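Local coordinates for protein NAD-dependent aldehyde dehydrogenase (PDB 5UJU) that probably oxidises aldehydes to carboxylic acids with NAD+ as the electron acceptor, at residues Arg176-Asp181 / Tyr200-Arg205; Leu194-Arg199 / Gln558-Val563. All coordinates share one frame; numbering follows the deposited sequence. Where two conformers were deposited one is given.

Interaction 1. Residues Arg176-Asp181 / Tyr200-Arg205; sequences RRIPAD and YTIVPR
I178 and I202 meet tip to tip, with their CD1 methyls 3.7 Å apart. The I202 CD1 methyl also lies 3.8 Å from I178 CG2, so it rests against both branches of I178. In I202 the CG1 branch is anti to the carbonyl carbon (chi1 -53°). A second bend at chi2 turns CD1 toward I178. F554 of strand 554-562 touches both isoleucines, and W119 of helix 97-132 packs on I202.

Beside this pair, P179 leans on the ring of Y200. The P179 CG atom is 4.0 Å from Y200 CD2 and 4.1 Å from CE2 of the same ring. The carbonyl oxygen of P179 also comes 3.4 Å from Y200 CD2. It approaches the ring obliquely.

The polar edge is one backbone bond. Y200 N donates to A180 O at 3.0 Å, and the bond is nearly straight at 173° about the hydrogen. The hydroxyl of Y200 reaches beyond this contact and is hydrogen-bonded to S529 O of the second subunit.

The loop leaving helix 158-175 is thus laid against strand 191-211 just before strand 181-188 begins. Strands 181-188 and 191-211 then form an antiparallel beta hairpin, part of the oligomerisation arm characteristic of aldehyde dehydrogenases.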
loop_
_atom_site.group_PDB
_atom_site.type_symbol
_atom_site.label_atom_id
_atom_site.label_comp_id
_atom_site.label_asym_id
_atom_site.label_seq_id
_atom_site.Cartn_x
_atom_site.Cartn_y
_atom_site.Cartn_z
ATOM N N ARG A 176 -6.060 15.407 -0.889
ATOM C CA ARG A 176 -5.865 16.848 -0.946
ATOM C C ARG A 176 -4.451 17.245 -1.347
ATOM O O ARG A 176 -4.236 18.415 -1.669
ATOM C CB ARG A 176 -6.208 17.483 0.395
ATOM C CG ARG A 176 -5.200 17.182 1.472
ATOM C CD ARG A 176 -5.734 17.599 2.816
ATOM N NE ARG A 176 -4.780 17.319 3.879
ATOM C CZ ARG A 176 -4.165 18.253 4.597
ATOM N NH1 ARG A 176 -4.418 19.536 4.372
ATOM N NH2 ARG A 176 -3.319 17.898 5.558
ATOM N N ARG A 177 -3.490 16.318 -1.346
ATOM C CA ARG A 177 -2.106 16.614 -1.698
ATOM C C ARG A 177 -1.853 16.580 -3.198
ATOM O O ARG A 177 -0.724 16.836 -3.628
ATOM C CB ARG A 177 -1.154 15.621 -1.021
ATOM C CG ARG A 177 -1.361 15.445 0.468
ATOM C CD ARG A 177 -0.336 14.480 1.047
ATOM N NE ARG A 177 -0.816 13.824 2.262
ATOM C CZ ARG A 177 -0.065 13.039 3.029
ATOM N NH1 ARG A 177 1.205 12.817 2.712
ATOM N NH2 ARG A 177 -0.581 12.476 4.110
ATOM N N ILE A 178 -2.862 16.266 -4.001
ATOM C CA ILE A 178 -2.692 16.041 -5.429
ATOM C C ILE A 178 -3.348 17.206 -6.164
ATOM O O ILE A 178 -4.573 17.369 -6.074
ATOM C CB ILE A 178 -3.301 14.697 -5.854
ATOM C CG1 ILE A 178 -2.591 13.550 -5.134
ATOM C CG2 ILE A 178 -3.244 14.520 -7.375
ATOM C CD1 ILE A 178 -3.376 12.271 -5.135
ATOM N N PRO A 179 -2.593 18.039 -6.881
ATOM C CA PRO A 179 -3.213 19.176 -7.572
ATOM C C PRO A 179 -4.092 18.707 -8.721
ATOM O O PRO A 179 -3.857 17.662 -9.333
ATOM C CB PRO A 179 -2.014 19.974 -8.091
ATOM C CG PRO A 179 -0.980 18.917 -8.354
ATOM C CD PRO A 179 -1.161 17.910 -7.206
ATOM N N ALA A 180 -5.130 19.495 -9.007
ATOM C CA ALA A 180 -5.955 19.204 -10.174
ATOM C C ALA A 180 -5.179 19.439 -11.461
ATOM O O ALA A 180 -5.426 18.772 -12.472
ATOM C CB ALA A 180 -7.214 20.075 -10.164
ATOM N N ASP A 181 -4.251 20.385 -11.446
ATOM C CA ASP A 181 -3.423 20.665 -12.608
ATOM C C ASP A 181 -2.158 21.369 -12.143
ATOM O O ASP A 181 -2.043 21.789 -10.989
ATOM C CB ASP A 181 -4.190 21.508 -13.632
ATOM C CG ASP A 181 -4.943 22.643 -12.987
ATOM O OD1 ASP A 181 -4.294 23.592 -12.501
ATOM O OD2 ASP A 181 -6.186 22.561 -12.930
ATOM N N TYR A 200 -4.316 16.186 -13.593
ATOM C CA TYR A 200 -4.290 14.970 -12.787
ATOM C C TYR A 200 -5.720 14.601 -12.421
ATOM O O TYR A 200 -6.424 15.381 -11.769
ATOM C CB TYR A 200 -3.425 15.152 -11.533
ATOM C CG TYR A 200 -2.025 15.632 -11.854
ATOM C CD1 TYR A 200 -1.031 14.736 -12.221
ATOM C CD2 TYR A 200 -1.706 16.988 -11.813
ATOM C CE1 TYR A 200 0.249 15.169 -12.534
ATOM C CE2 TYR A 200 -0.424 17.436 -12.123
ATOM C CZ TYR A 200 0.548 16.516 -12.478
ATOM O OH TYR A 200 1.818 16.941 -12.783
ATOM N N THR A 201 -6.129 13.405 -12.814
ATOM C CA THR A 201 -7.457 12.888 -12.537
ATOM C C THR A 201 -7.327 11.774 -11.510
ATOM O O THR A 201 -6.543 10.843 -11.704
ATOM C CB THR A 201 -8.107 12.366 -13.823
ATOM O OG1 THR A 201 -8.127 13.412 -14.805
ATOM C CG2 THR A 201 -9.527 11.877 -13.565
ATOM N N ILE A 202 -8.070 11.883 -10.410
ATOM C CA ILE A 202 -8.093 10.831 -9.395
ATOM C C ILE A 202 -9.055 9.743 -9.853
ATOM O O ILE A 202 -10.244 10.001 -10.056
ATOM C CB ILE A 202 -8.519 11.384 -8.028
ATOM C CG1 ILE A 202 -7.663 12.581 -7.628
ATOM C CG2 ILE A 202 -8.450 10.291 -6.970
ATOM C CD1 ILE A 202 -6.263 12.258 -7.457
ATOM N N VAL A 203 -8.557 8.523 -9.974
ATOM C CA VAL A 203 -9.328 7.395 -10.478
ATOM C C VAL A 203 -9.451 6.340 -9.382
ATOM O O VAL A 203 -8.435 5.865 -8.861
ATOM C CB VAL A 203 -8.685 6.800 -11.741
ATOM C CG1 VAL A 203 -9.506 5.629 -12.261
ATOM C CG2 VAL A 203 -8.566 7.884 -12.833
ATOM N N PRO A 204 -10.664 5.974 -8.967
ATOM C CA PRO A 204 -10.826 4.859 -8.030
ATOM C C PRO A 204 -10.350 3.563 -8.655
ATOM O O PRO A 204 -10.222 3.446 -9.872
ATOM C CB PRO A 204 -12.337 4.817 -7.780
ATOM C CG PRO A 204 -12.829 6.144 -8.251
ATOM C CD PRO A 204 -11.954 6.549 -9.364
ATOM N N ARG A 205 -10.059 2.579 -7.790
ATOM C CA ARG A 205 -9.688 1.257 -8.287
ATOM C C ARG A 205 -10.862 0.560 -8.976
ATOM O O ARG A 205 -10.688 -0.090 -10.010
ATOM C CB ARG A 205 -9.150 0.406 -7.135
ATOM C CG ARG A 205 -7.788 0.872 -6.664
ATOM C CD ARG A 205 -6.719 0.544 -7.689
ATOM N NE ARG A 205 -5.396 0.635 -7.085
ATOM C CZ ARG A 205 -4.303 0.056 -7.568
ATOM N NH1 ARG A 205 -4.369 -0.664 -8.686
ATOM N NH2 ARG A 205 -3.149 0.187 -6.912
#

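Interaction 2. Residues Leu194-Arg199 / Gln558-Val563; sequences LAMQKR and QSRVHV. With EDO (1,2-ethanediol), chain I.
M196 lays its terminal methyl over one face of the H562 ring. This is a CH-pi contact in an antiparallel strand pair of the aldehyde dehydrogenase oligomerisation arm. The CE methyl of M196 is 4.1 Å from the centroid of the H562 ring and 13° off the ring normal. M196 bends at chi3 (77°), and this turn also sets CE 3.8 Å from R560 CG.

K198 and R560 share a face of the sheet and run side by side. The K198 CD methylene lies 3.6 Å from R560 CB. Their charged ends stay apart, K198 NZ 5.5 Å from R560 NH1, and both donate to O2 of a 1,2-ethanediol, probably from the crystallisation liquor. K198 NZ also forms a salt bridge with D530 of the second subunit, which may help offset the two like charges.

Q197, V561, R199 and S559 face the other way. On that side R199 CB rests 3.4 Å from S559 OG, while its guanidinium leads away. V563, two residues beyond the partner of Q197, sets CG1 3.8 Å from Q197 CB.

Five backbone hydrogen bonds tie the strands, with Q197-V561 and R199-S559 as the hydrogen-bonded pairs. S559, R560 and V561 also pair with a parallel strand of the second subunit, so the sheet continues across the interface. At the far end, V563 N donates to A195 O at 3.1 Å.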
loop_
_atom_site.group_PDB
_atom_site.type_symbol
_atom_site.label_atom_id
_atom_site.label_comp_id
_atom_site.label_asym_id
_atom_site.label_seq_id
_atom_site.Cartn_x
_atom_site.Cartn_y
_atom_site.Cartn_z
ATOM N N LEU A 194 10.380 24.968 -22.429
ATOM C CA LEU A 194 9.335 23.968 -22.549
ATOM C C LEU A 194 8.243 24.298 -21.545
ATOM O O LEU A 194 8.508 24.400 -20.343
ATOM C CB LEU A 194 9.881 22.567 -22.303
ATOM C CG LEU A 194 11.103 22.104 -23.087
ATOM C CD1 LEU A 194 11.439 20.692 -22.655
ATOM C CD2 LEU A 194 10.860 22.166 -24.581
ATOM N N ALA A 195 7.017 24.465 -22.027
ATOM C CA ALA A 195 5.894 24.788 -21.161
ATOM C C ALA A 195 4.763 23.826 -21.466
ATOM O O ALA A 195 4.336 23.703 -22.621
ATOM C CB ALA A 195 5.449 26.241 -21.353
ATOM N N MET A 196 4.286 23.139 -20.435
ATOM C CA MET A 196 3.192 22.194 -20.583
ATOM C C MET A 196 2.206 22.397 -19.449
ATOM O O MET A 196 2.576 22.806 -18.346
ATOM C CB MET A 196 3.685 20.746 -20.577
ATOM C CG MET A 196 4.840 20.482 -21.514
ATOM S SD MET A 196 5.112 18.713 -21.697
ATOM C CE MET A 196 3.763 18.311 -22.809
ATOM N N GLN A 197 0.947 22.097 -19.720
ATOM C CA GLN A 197 -0.032 22.001 -18.655
ATOM C C GLN A 197 -0.259 20.537 -18.319
ATOM O O GLN A 197 -0.546 19.727 -19.210
ATOM C CB GLN A 197 -1.358 22.659 -19.025
ATOM C CG GLN A 197 -2.179 22.905 -17.784
ATOM C CD GLN A 197 -3.604 23.258 -18.085
ATOM O OE1 GLN A 197 -4.120 22.946 -19.158
ATOM N NE2 GLN A 197 -4.256 23.920 -17.140
ATOM N N LYS A 198 -0.104 20.204 -17.045
ATOM C CA LYS A 198 -0.380 18.871 -16.553
ATOM C C LYS A 198 -1.775 18.865 -15.950
ATOM O O LYS A 198 -2.199 19.844 -15.334
ATOM C CB LYS A 198 0.652 18.439 -15.499
ATOM C CG LYS A 198 2.114 18.690 -15.868
ATOM C CD LYS A 198 2.517 17.883 -17.099
ATOM C CE LYS A 198 3.996 18.069 -17.455
ATOM N NZ LYS A 198 4.909 17.366 -16.512
ATOM N N ARG A 199 -2.483 17.764 -16.126
ATOM C CA ARG A 199 -3.789 17.574 -15.518
ATOM C C ARG A 199 -3.773 16.233 -14.804
ATOM O O ARG A 199 -3.238 15.259 -15.329
ATOM C CB ARG A 199 -4.895 17.644 -16.597
ATOM C CG ARG A 199 -6.294 17.191 -16.185
ATOM C CD ARG A 199 -7.249 17.344 -17.374
ATOM N NE ARG A 199 -8.526 16.646 -17.220
ATOM C CZ ARG A 199 -9.444 16.554 -18.181
ATOM N NH1 ARG A 199 -9.234 17.121 -19.368
ATOM N NH2 ARG A 199 -10.580 15.906 -17.956
ATOM N N GLN A 558 -2.698 11.009 -15.367
ATOM C CA GLN A 558 -2.371 12.363 -15.770
ATOM C C GLN A 558 -2.428 12.526 -17.278
ATOM O O GLN A 558 -2.429 11.557 -18.043
ATOM C CB GLN A 558 -0.988 12.756 -15.286
ATOM C CG GLN A 558 0.120 12.072 -16.035
ATOM C CD GLN A 558 1.474 12.592 -15.608
ATOM O OE1 GLN A 558 1.865 12.465 -14.432
ATOM N NE2 GLN A 558 2.187 13.213 -16.543
ATOM N N SER A 559 -2.477 13.785 -17.691
ATOM C CA SER A 559 -2.310 14.157 -19.085
ATOM C C SER A 559 -1.434 15.394 -19.128
ATOM O O SER A 559 -1.351 16.152 -18.152
ATOM C CB SER A 559 -3.652 14.425 -19.781
ATOM O OG SER A 559 -4.329 15.495 -19.150
ATOM N N ARG A 560 -0.752 15.572 -20.254
ATOM C CA ARG A 560 0.064 16.756 -20.477
ATOM C C ARG A 560 -0.160 17.277 -21.895
ATOM O O ARG A 560 -0.384 16.503 -22.832
ATOM C CB ARG A 560 1.549 16.451 -20.258
ATOM C CG ARG A 560 2.087 15.377 -21.171
ATOM C CD ARG A 560 3.541 15.045 -20.801
ATOM N NE ARG A 560 4.023 13.880 -21.528
ATOM C CZ ARG A 560 5.270 13.424 -21.470
ATOM N NH1 ARG A 560 6.177 14.028 -20.710
ATOM N NH2 ARG A 560 5.609 12.353 -22.167
ATOM N N VAL A 561 -0.079 18.597 -22.048
ATOM C CA VAL A 561 -0.229 19.233 -23.359
ATOM C C VAL A 561 0.597 20.511 -23.355
ATOM O O VAL A 561 0.714 21.183 -22.325
ATOM C CB VAL A 561 -1.718 19.500 -23.690
ATOM C CG1 VAL A 561 -2.329 20.546 -22.729
ATOM C CG2 VAL A 561 -1.888 19.931 -25.139
ATOM N N HIS A 562 1.200 20.836 -24.499
ATOM C CA HIS A 562 1.948 22.084 -24.591
ATOM C C HIS A 562 1.023 23.285 -24.437
ATOM O O HIS A 562 -0.139 23.257 -24.856
ATOM C CB HIS A 562 2.693 22.175 -25.920
ATOM C CG HIS A 562 3.906 21.308 -25.985
ATOM N ND1 HIS A 562 5.129 21.702 -25.487
ATOM C CD2 HIS A 562 4.082 20.059 -26.478
ATOM C CE1 HIS A 562 6.009 20.734 -25.675
ATOM N NE2 HIS A 562 5.400 19.728 -26.278
ATOM N N VAL A 563 1.542 24.339 -23.813
ATOM C CA VAL A 563 0.841 25.611 -23.651
ATOM C C VAL A 563 1.857 26.741 -23.789
ATOM O O VAL A 563 3.060 26.512 -23.943
ATOM C CB VAL A 563 0.102 25.712 -22.300
ATOM C CG1 VAL A 563 -1.072 24.743 -22.247
ATOM C CG2 VAL A 563 1.071 25.466 -21.155
HETATM C C1 EDO I . 8.494 16.344 -19.928
HETATM O O1 EDO I . 8.727 15.012 -19.463
HETATM C C2 EDO I . 7.402 17.001 -19.092
HETATM O O2 EDO I . 6.309 16.100 -18.879
HETATM O O HOH W 1 6.364 23.844 -24.895
#

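Interactions 1 and 2 follow each other along strand 191-211, with centres about 15 Å apart. They touch where 200-205 gives way to 194-199. Y200 CD1 packs on Q558 CB at 3.6 Å, joining a ring of interaction 1 to strand 554-562 of interaction 2. D181 lies alongside K198, beginning the strand that flanks 194-199 on the side away from 558-563. Both contacts reach the second subunit, and its S529 meets residues of each: its backbone oxygen binds Y200 OH, and its hydroxyl binds K198 NZ. Interaction 1 marks where the arm leaves the helical body. Interaction 2 is centred about 43 Å from the chain centre, interaction 1 about 29 Å.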